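Local atomic coordinates of GTP cyclohydrolase 1 type 2 homolog (PDB entry 3LNL), a protein that is of unknown function but binds zinc at a dinuclear metal centre and assembles into a toroidal NIF3-family hexamer capped by PII-like domains. Residues D133-V138 with E203-A208; V18-A23 with N97-H102. The protein carries 2 engineered substitutions. All blocks are in the same frame, centred on the assembly; numbering follows the deposited sequence.

Overall arrangement
Contact 1 pairs two strands of the middle, PII-like region, far out on the chain and partly buried; contact 2 lies near the middle of the chain, buried where the loop 18-23 meets the end of strand 97-100 in the N-terminal NIF3 domain. The two share no strand or helix: their centres are 26 Å apart and their nearest atoms about 6 Å apart, without touching. Contact 1 is held by antiparallel backbone hydrogen bonds, with side chains packed along both faces of the sheet and Glu-203 reaching a tyrosine of another subunit. Contact 2 has no hydrogen bond between its segments and rests on apolar packing, close to zinc-binding histidines.

Contact 1 of 2, residues D133-V138 with E203-A208; sequences DVYYKV and EFMIDA
Residues 135-138 of the long strand 125-142 pair antiparallel with residues 204-207 of strand 197-207, in the middle domain. Tyr-136 and Ile-206 form a hydrogen-bonded pair, Tyr-136 N to Ile-206 O and Ile-206 N to Tyr-136 O both 2.9 Å; Val-138 and Phe-204 repeat the pattern, Val-138 N lying 2.8 Å from Phe-204 O. Past Asp-207, the Ala-208 N to Val-134 O bond is weak. Tyr-136, Val-138, Phe-204 and Ile-206 share one face. Phe-204 has CG wedged between its backbone N and carbonyl carbon (chi1 59°), and Val-138 CB sits over one face of the Phe-204 ring, shifted toward its rim, in a CH-pi contact 3.8 Å from the centroid. Val-138 CG2 meets Ile-206 CG1, which also touches Tyr-136 CB, while the Tyr-136 ring turns an edge to Ala-208 CA. Phe-231 and Ile-218 add to the packing around Val-138. Lys-137 and Met-205 occupy the other face; the bent Met-205 chain lays SD beside Lys-137 CG and carries CE to 3.7 Å from Tyr-135 CB. Asp-207 OD1 comes 3.3 Å from Tyr-135 CE1, the two side chains running side by side with their planes 69° apart. Glu-203 forms a salt bridge with Lys-201, and its OE2 hydrogen-bonds to Tyr-141 of the second subunit; a salt bridge from Lys-137 to Asp-230 of that subunit is less sure, the position of Lys-137 NZ being doubtful. Strand 229-238 pairs with the far edge of 133-138, so the contact is part of the antiparallel sheet of a PII-like fold, whose trimers cap the entries to the central cavity.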
ATOM      1  N   ASP B 133       6.149  26.415   1.726  1.00 26.11           N
ATOM      2  CA  ASP B 133       7.254  26.398   0.791  1.00 26.89           C
ATOM      3  C   ASP B 133       8.545  26.191   1.552  1.00 26.83           C
ATOM      4  O   ASP B 133       8.735  26.755   2.617  1.00 26.41           O
ATOM      5  CB  ASP B 133       7.279  27.703  -0.006  1.00 27.22           C
ATOM      6  CG  ASP B 133       5.952  27.964  -0.740  1.00 28.02           C
ATOM      7  OD1 ASP B 133       5.402  27.029  -1.374  1.00 26.94           O
ATOM      8  OD2 ASP B 133       5.462  29.108  -0.667  1.00 28.87           O
ATOM      9  N   VAL B 134       9.409  25.357   0.992  1.00 27.70           N
ATOM     10  CA  VAL B 134      10.683  25.034   1.594  1.00 28.35           C
ATOM     11  C   VAL B 134      11.754  25.973   1.068  1.00 28.67           C
ATOM     12  O   VAL B 134      11.884  26.161  -0.141  1.00 28.46           O
ATOM     13  CB  VAL B 134      11.079  23.590   1.296  1.00 28.80           C
ATOM     14  CG1 VAL B 134      12.423  23.268   1.944  1.00 27.99           C
ATOM     15  CG2 VAL B 134       9.982  22.642   1.771  1.00 28.79           C
ATOM     16  N   TYR B 135      12.466  26.600   1.995  1.00 29.15           N
ATOM     17  CA  TYR B 135      13.625  27.447   1.701  1.00 30.03           C
ATOM     18  C   TYR B 135      14.810  26.908   2.503  1.00 30.04           C
ATOM     19  O   TYR B 135      14.650  26.010   3.328  1.00 29.95           O
ATOM     20  CB  TYR B 135      13.372  28.886   2.153  1.00 30.29           C
ATOM     21  CG  TYR B 135      12.206  29.549   1.486  1.00 33.72           C
ATOM     22  CD1 TYR B 135      12.384  30.448   0.435  1.00 35.38           C
ATOM     23  CD2 TYR B 135      10.912  29.284   1.914  1.00 36.38           C
ATOM     24  CE1 TYR B 135      11.285  31.063  -0.186  1.00 36.86           C
ATOM     25  CE2 TYR B 135       9.817  29.893   1.313  1.00 37.43           C
ATOM     26  CZ  TYR B 135      10.000  30.770   0.261  1.00 37.73           C
ATOM     27  OH  TYR B 135       8.872  31.344  -0.310  1.00 38.70           O
ATOM     28  N   TYR B 136      15.996  27.479   2.287  1.00 30.34           N
ATOM     29  CA  TYR B 136      17.150  27.199   3.143  1.00 30.67           C
ATOM     30  C   TYR B 136      17.798  28.473   3.616  1.00 30.72           C
ATOM     31  O   TYR B 136      17.977  29.422   2.838  1.00 29.90           O
ATOM     32  CB  TYR B 136      18.206  26.375   2.419  1.00 31.01           C
ATOM     33  CG  TYR B 136      17.770  24.982   2.133  1.00 32.36           C
ATOM     34  CD1 TYR B 136      17.292  24.630   0.887  1.00 32.64           C
ATOM     35  CD2 TYR B 136      17.828  24.005   3.122  1.00 33.98           C
ATOM     36  CE1 TYR B 136      16.879  23.339   0.625  1.00 34.33           C
ATOM     37  CE2 TYR B 136      17.412  22.712   2.871  1.00 35.61           C
ATOM     38  CZ  TYR B 136      16.943  22.385   1.620  1.00 35.83           C
ATOM     39  OH  TYR B 136      16.533  21.093   1.359  1.00 38.62           O
ATOM     40  N   LYS B 137      18.164  28.497   4.889  1.00 31.08           N
ATOM     41  CA  LYS B 137      19.071  29.525   5.371  1.00 32.57           C
ATOM     42  C   LYS B 137      20.489  28.972   5.212  1.00 32.08           C
ATOM     43  O   LYS B 137      20.848  27.981   5.841  1.00 31.36           O
ATOM     44  CB  LYS B 137      18.777  29.912   6.805  1.00 33.19           C
ATOM     45  CG  LYS B 137      19.294  31.292   7.180  1.00 36.29           C
ATOM     46  CD  LYS B 137      18.892  31.601   8.642  1.00 41.60           C
ATOM     47  CE  LYS B 137      18.186  32.950   8.764  1.00 43.85           C
ATOM     48  NZ  LYS B 137      17.469  33.008  10.098  1.00 46.31           N
ATOM     49  N   VAL B 138      21.238  29.596   4.310  1.00 32.19           N
ATOM     50  CA  VAL B 138      22.627  29.265   4.055  1.00 32.65           C
ATOM     51  C   VAL B 138      23.474  29.993   5.074  1.00 33.47           C
ATOM     52  O   VAL B 138      23.301  31.196   5.270  1.00 33.10           O
ATOM     53  CB  VAL B 138      23.054  29.706   2.640  1.00 33.03           C
ATOM     54  CG1 VAL B 138      24.505  29.234   2.325  1.00 32.99           C
ATOM     55  CG2 VAL B 138      22.080  29.148   1.611  1.00 33.14           C
ATOM     56  N   GLU B 203      24.928  34.945   6.665  1.00 37.29           N
ATOM     57  CA  GLU B 203      23.694  34.194   6.394  1.00 37.39           C
ATOM     58  C   GLU B 203      22.893  34.814   5.233  1.00 36.84           C
ATOM     59  O   GLU B 203      22.912  36.025   5.007  1.00 36.22           O
ATOM     60  CB  GLU B 203      22.791  34.143   7.630  1.00 37.40           C
ATOM     61  CG  GLU B 203      23.516  33.852   8.962  1.00 39.74           C
ATOM     62  CD  GLU B 203      22.577  33.877  10.176  1.00 41.55           C
ATOM     63  OE1 GLU B 203      23.052  33.620  11.308  1.00 44.37           O
ATOM     64  OE2 GLU B 203      21.368  34.154  10.011  1.00 44.63           O
ATOM     65  N   PHE B 204      22.185  33.965   4.512  1.00 36.24           N
ATOM     66  CA  PHE B 204      21.249  34.423   3.496  1.00 36.01           C
ATOM     67  C   PHE B 204      20.272  33.302   3.135  1.00 35.95           C
ATOM     68  O   PHE B 204      20.440  32.137   3.547  1.00 35.38           O
ATOM     69  CB  PHE B 204      21.989  34.946   2.256  1.00 35.68           C
ATOM     70  CG  PHE B 204      22.887  33.934   1.608  1.00 35.97           C
ATOM     71  CD1 PHE B 204      22.461  33.218   0.487  1.00 34.89           C
ATOM     72  CD2 PHE B 204      24.168  33.708   2.100  1.00 35.86           C
ATOM     73  CE1 PHE B 204      23.287  32.290  -0.124  1.00 34.42           C
ATOM     74  CE2 PHE B 204      25.001  32.790   1.485  1.00 36.51           C
ATOM     75  CZ  PHE B 204      24.555  32.074   0.365  1.00 35.64           C
ATOM     76  N   MET B 205      19.258  33.675   2.369  1.00 35.88           N
ATOM     77  CA  MET B 205      18.159  32.780   2.014  1.00 36.30           C
ATOM     78  C   MET B 205      18.311  32.284   0.599  1.00 35.49           C
ATOM     79  O   MET B 205      18.774  33.009  -0.261  1.00 35.66           O
ATOM     80  CB  MET B 205      16.828  33.509   2.175  1.00 36.20           C
ATOM     81  CG  MET B 205      16.538  33.910   3.605  1.00 40.03           C
ATOM     82  SD  MET B 205      16.468  32.444   4.693  1.00 48.54           S
ATOM     83  CE  MET B 205      14.942  31.657   4.073  1.00 44.67           C
ATOM     84  N   ILE B 206      17.947  31.035   0.372  1.00 35.12           N
ATOM     85  CA  ILE B 206      17.766  30.530  -0.979  1.00 35.01           C
ATOM     86  C   ILE B 206      16.459  29.732  -1.053  1.00 35.53           C
ATOM     87  O   ILE B 206      15.985  29.183  -0.049  1.00 33.86           O
ATOM     88  CB  ILE B 206      18.949  29.627  -1.428  1.00 35.20           C
ATOM     89  CG1 ILE B 206      19.133  28.450  -0.453  1.00 33.65           C
ATOM     90  CG2 ILE B 206      20.240  30.458  -1.581  1.00 32.96           C
ATOM     91  CD1 ILE B 206      19.775  27.202  -1.062  1.00 31.55           C
ATOM     92  N   ASP B 207      15.876  29.692  -2.240  1.00 35.89           N
ATOM     93  CA  ASP B 207      14.776  28.777  -2.518  1.00 36.91           C
ATOM     94  C   ASP B 207      15.353  27.377  -2.563  1.00 37.41           C
ATOM     95  O   ASP B 207      16.560  27.212  -2.784  1.00 37.18           O
ATOM     96  CB  ASP B 207      14.134  29.094  -3.869  1.00 36.98           C
ATOM     97  CG  ASP B 207      13.550  30.480  -3.918  1.00 37.89           C
ATOM     98  OD1 ASP B 207      13.285  31.039  -2.833  1.00 41.24           O
ATOM     99  OD2 ASP B 207      13.354  31.015  -5.031  1.00 41.37           O
ATOM    100  N   ALA B 208      14.489  26.377  -2.383  1.00 37.94           N
ATOM    101  CA  ALA B 208      14.925  24.974  -2.328  1.00 38.66           C
ATOM    102  C   ALA B 208      15.689  24.483  -3.578  1.00 38.88           C
ATOM    103  O   ALA B 208      16.607  23.675  -3.459  1.00 39.27           O
ATOM    104  CB  ALA B 208      13.747  24.055  -2.026  1.00 38.50           C
TER

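Contact 2 of 2, residues V18-A23 with N97-H102; sequences VPFSTA and NLIAMH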
ATOM      1  N   VAL B  18       0.569  32.513 -12.176  1.00 14.56           N
ATOM      2  CA  VAL B  18      -0.238  31.433 -11.586  1.00 13.83           C
ATOM      3  C   VAL B  18       0.568  30.143 -11.695  1.00 14.82           C
ATOM      4  O   VAL B  18       0.325  29.291 -12.578  1.00 13.82           O
ATOM      5  CB  VAL B  18      -1.610  31.260 -12.304  1.00 15.05           C
ATOM      6  CG1 VAL B  18      -2.504  30.202 -11.601  1.00 12.02           C
ATOM      7  CG2 VAL B  18      -2.377  32.613 -12.458  1.00 11.51           C
ATOM      8  N   PRO B  19       1.603  30.033 -10.858  1.00 15.36           N
ATOM      9  CA  PRO B  19       2.649  29.046 -11.135  1.00 16.07           C
ATOM     10  C   PRO B  19       2.115  27.624 -11.240  1.00 16.31           C
ATOM     11  O   PRO B  19       1.417  27.162 -10.329  1.00 14.95           O
ATOM     12  CB  PRO B  19       3.581  29.151  -9.938  1.00 16.68           C
ATOM     13  CG  PRO B  19       3.269  30.437  -9.281  1.00 16.21           C
ATOM     14  CD  PRO B  19       1.985  30.989  -9.804  1.00 15.58           C
ATOM     15  N   PHE B  20       2.509  26.925 -12.306  1.00 15.75           N
ATOM     16  CA  PHE B  20       2.001  25.576 -12.518  1.00 15.60           C
ATOM     17  C   PHE B  20       2.422  24.630 -11.392  1.00 16.17           C
ATOM     18  O   PHE B  20       1.712  23.666 -11.097  1.00 14.59           O
ATOM     19  CB  PHE B  20       2.412  25.077 -13.883  1.00 16.64           C
ATOM     20  CG  PHE B  20       1.650  25.747 -14.979  1.00 17.11           C
ATOM     21  CD1 PHE B  20       2.178  26.825 -15.653  1.00 18.35           C
ATOM     22  CD2 PHE B  20       0.343  25.363 -15.255  1.00 17.32           C
ATOM     23  CE1 PHE B  20       1.457  27.472 -16.642  1.00 20.07           C
ATOM     24  CE2 PHE B  20      -0.400  26.008 -16.235  1.00 16.54           C
ATOM     25  CZ  PHE B  20       0.155  27.057 -16.940  1.00 19.26           C
ATOM     26  N   SER B  21       3.536  24.951 -10.728  1.00 15.37           N
ATOM     27  CA  SER B  21       4.044  24.159  -9.626  1.00 16.17           C
ATOM     28  C   SER B  21       3.123  24.185  -8.380  1.00 16.19           C
ATOM     29  O   SER B  21       3.245  23.338  -7.508  1.00 15.47           O
ATOM     30  CB  SER B  21       5.460  24.674  -9.250  1.00 16.55           C
ATOM     31  OG  SER B  21       5.416  25.938  -8.555  1.00 15.91           O
ATOM     32  N   THR B  22       2.204  25.145  -8.302  1.00 15.30           N
ATOM     33  CA  THR B  22       1.301  25.189  -7.169  1.00 15.25           C
ATOM     34  C   THR B  22       0.110  24.270  -7.369  1.00 16.39           C
ATOM     35  O   THR B  22      -0.729  24.151  -6.452  1.00 14.46           O
ATOM     36  CB  THR B  22       0.872  26.619  -6.819  1.00 15.89           C
ATOM     37  OG1 THR B  22       0.145  27.208  -7.904  1.00 13.17           O
ATOM     38  CG2 THR B  22       2.161  27.484  -6.452  1.00 13.06           C
ATOM     39  N   ALA B  23      -0.006  23.657  -8.567  1.00 16.14           N
ATOM     40  CA  ALA B  23      -1.051  22.647  -8.785  1.00 16.32           C
ATOM     41  C   ALA B  23      -0.764  21.415  -7.937  1.00 17.70           C
ATOM     42  O   ALA B  23       0.384  21.164  -7.597  1.00 16.89           O
ATOM     43  CB  ALA B  23      -1.155  22.273 -10.285  1.00 17.18           C
ATOM     44  N   ASN B  97      -4.558  25.021 -29.704  1.00 12.91           N
ATOM     45  CA  ASN B  97      -3.810  24.696 -28.538  1.00 12.22           C
ATOM     46  C   ASN B  97      -4.682  24.843 -27.285  1.00 11.68           C
ATOM     47  O   ASN B  97      -5.416  25.819 -27.150  1.00 13.04           O
ATOM     48  CB  ASN B  97      -2.624  25.656 -28.418  1.00 12.26           C
ATOM     49  CG  ASN B  97      -1.813  25.732 -29.664  1.00 14.35           C
ATOM     50  OD1 ASN B  97      -1.044  24.823 -29.945  1.00 14.73           O
ATOM     51  ND2 ASN B  97      -1.971  26.822 -30.429  1.00 10.98           N
ATOM     52  N   LEU B  98      -4.537  23.911 -26.350  1.00 10.70           N
ATOM     53  CA  LEU B  98      -5.339  23.858 -25.143  1.00 11.48           C
ATOM     54  C   LEU B  98      -4.409  23.811 -23.943  1.00 11.26           C
ATOM     55  O   LEU B  98      -3.638  22.862 -23.794  1.00 11.57           O
ATOM     56  CB  LEU B  98      -6.272  22.620 -25.135  1.00 11.07           C
ATOM     57  CG  LEU B  98      -7.087  22.463 -23.825  1.00 14.67           C
ATOM     58  CD1 LEU B  98      -8.050  23.703 -23.604  1.00 13.09           C
ATOM     59  CD2 LEU B  98      -7.865  21.152 -23.762  1.00 15.13           C
ATOM     60  N   ILE B  99      -4.539  24.805 -23.081  1.00 10.33           N
ATOM     61  CA  ILE B  99      -3.792  24.875 -21.824  1.00 11.94           C
ATOM     62  C   ILE B  99      -4.784  24.753 -20.661  1.00 11.82           C
ATOM     63  O   ILE B  99      -5.859  25.341 -20.703  1.00 13.03           O
ATOM     64  CB  ILE B  99      -3.080  26.272 -21.716  1.00 12.03           C
ATOM     65  CG1 ILE B  99      -2.028  26.414 -22.841  1.00 11.79           C
ATOM     66  CG2 ILE B  99      -2.532  26.540 -20.270  1.00 11.58           C
ATOM     67  CD1 ILE B  99      -1.595  27.947 -23.131  1.00  8.58           C
ATOM     68  N   ALA B 100      -4.429  23.968 -19.649  1.00 11.56           N
ATOM     69  CA  ALA B 100      -5.239  23.822 -18.484  1.00 12.30           C
ATOM     70  C   ALA B 100      -4.567  24.552 -17.321  1.00 12.41           C
ATOM     71  O   ALA B 100      -3.397  24.281 -16.965  1.00 13.39           O
ATOM     72  CB  ALA B 100      -5.410  22.322 -18.082  1.00 12.36           C
ATOM     73  N   MET B 101      -5.314  25.465 -16.728  1.00 12.93           N
ATOM     74  CA  MET B 101      -4.908  26.127 -15.486  1.00 13.03           C
ATOM     75  C   MET B 101      -5.895  25.663 -14.447  1.00 12.90           C
ATOM     76  O   MET B 101      -6.944  26.326 -14.215  1.00 11.57           O
ATOM     77  CB  MET B 101      -4.915  27.659 -15.686  1.00 12.31           C
ATOM     78  CG  MET B 101      -3.791  28.151 -16.655  1.00 15.28           C
ATOM     79  SD  MET B 101      -3.929  29.933 -16.838  1.00 16.65           S
ATOM     80  CE  MET B 101      -3.074  30.474 -15.328  1.00 14.60           C
ATOM     81  N   HIS B 102      -5.571  24.505 -13.829  1.00 12.47           N
ATOM     82  CA  HIS B 102      -6.517  23.833 -12.977  1.00 12.44           C
ATOM     83  C   HIS B 102      -6.279  24.153 -11.508  1.00 13.55           C
ATOM     84  O   HIS B 102      -6.519  25.296 -11.112  1.00 13.59           O
ATOM     85  CB  HIS B 102      -6.581  22.341 -13.250  1.00 12.71           C
ATOM     86  CG  HIS B 102      -7.746  21.682 -12.601  1.00 11.30           C
ATOM     87  ND1 HIS B 102      -7.696  20.393 -12.103  1.00 11.97           N
ATOM     88  CD2 HIS B 102      -8.984  22.159 -12.317  1.00 11.66           C
ATOM     89  CE1 HIS B 102      -8.875  20.096 -11.563  1.00 13.56           C
ATOM     90  NE2 HIS B 102      -9.668  21.153 -11.665  1.00 12.71           N
TER
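The Phe-20 ring turns an edge toward strand 97-100: Ala-100 O lies in the plane of the ring, 3.5 Å from Phe-20 CE2. Ile-99 CG2 and Met-101 CG approach the same end of the ring obliquely, Met-101 CG being 4.0 Å from Phe-20 CE2 and Ile-99 CG2 4.3 Å from Phe-20 CZ. With CG anti to its own carbonyl carbon (chi1 -73°), Phe-20 sends the ring from the loop in toward the strand. The Met-101 side chain crosses it at about a right angle, runs straight through chi2 and then bends at chi3 (81°), which carries the methyl group across to Val-18. There Met-101 CE sits against the branched end of valine, 3.5 Å from Val-18 CB, a tight carbon contact, with Val-18 CG1 and CG2 close by. No hydrogen bond links the two segments. Within the loop, Pro-19 O accepts from both Thr-22 N and Thr-22 OG1, the hydroxyl 2.7 Å from Pro-19 O and in the carbonyl plane. Asp-15 also takes a hydrogen bond from Phe-20 N. Beyond the strand, Met-101 O bonds to His-68 ND1, consistent with a second-shell role, since His-68 binds zinc; the His-102 ring meets those of His-68 and His-69, both zinc ligands. Val-18 directly follows helix 7-17, and His-102 is the N-cap of helix 103-106. Phe-20 and Ile-99 also touch Met-11 of helix 7-17, Val-18 touches Leu-105 of helix 103-106, and Met-101 packs on Ile-66 of the neighbouring parallel strand 64-67.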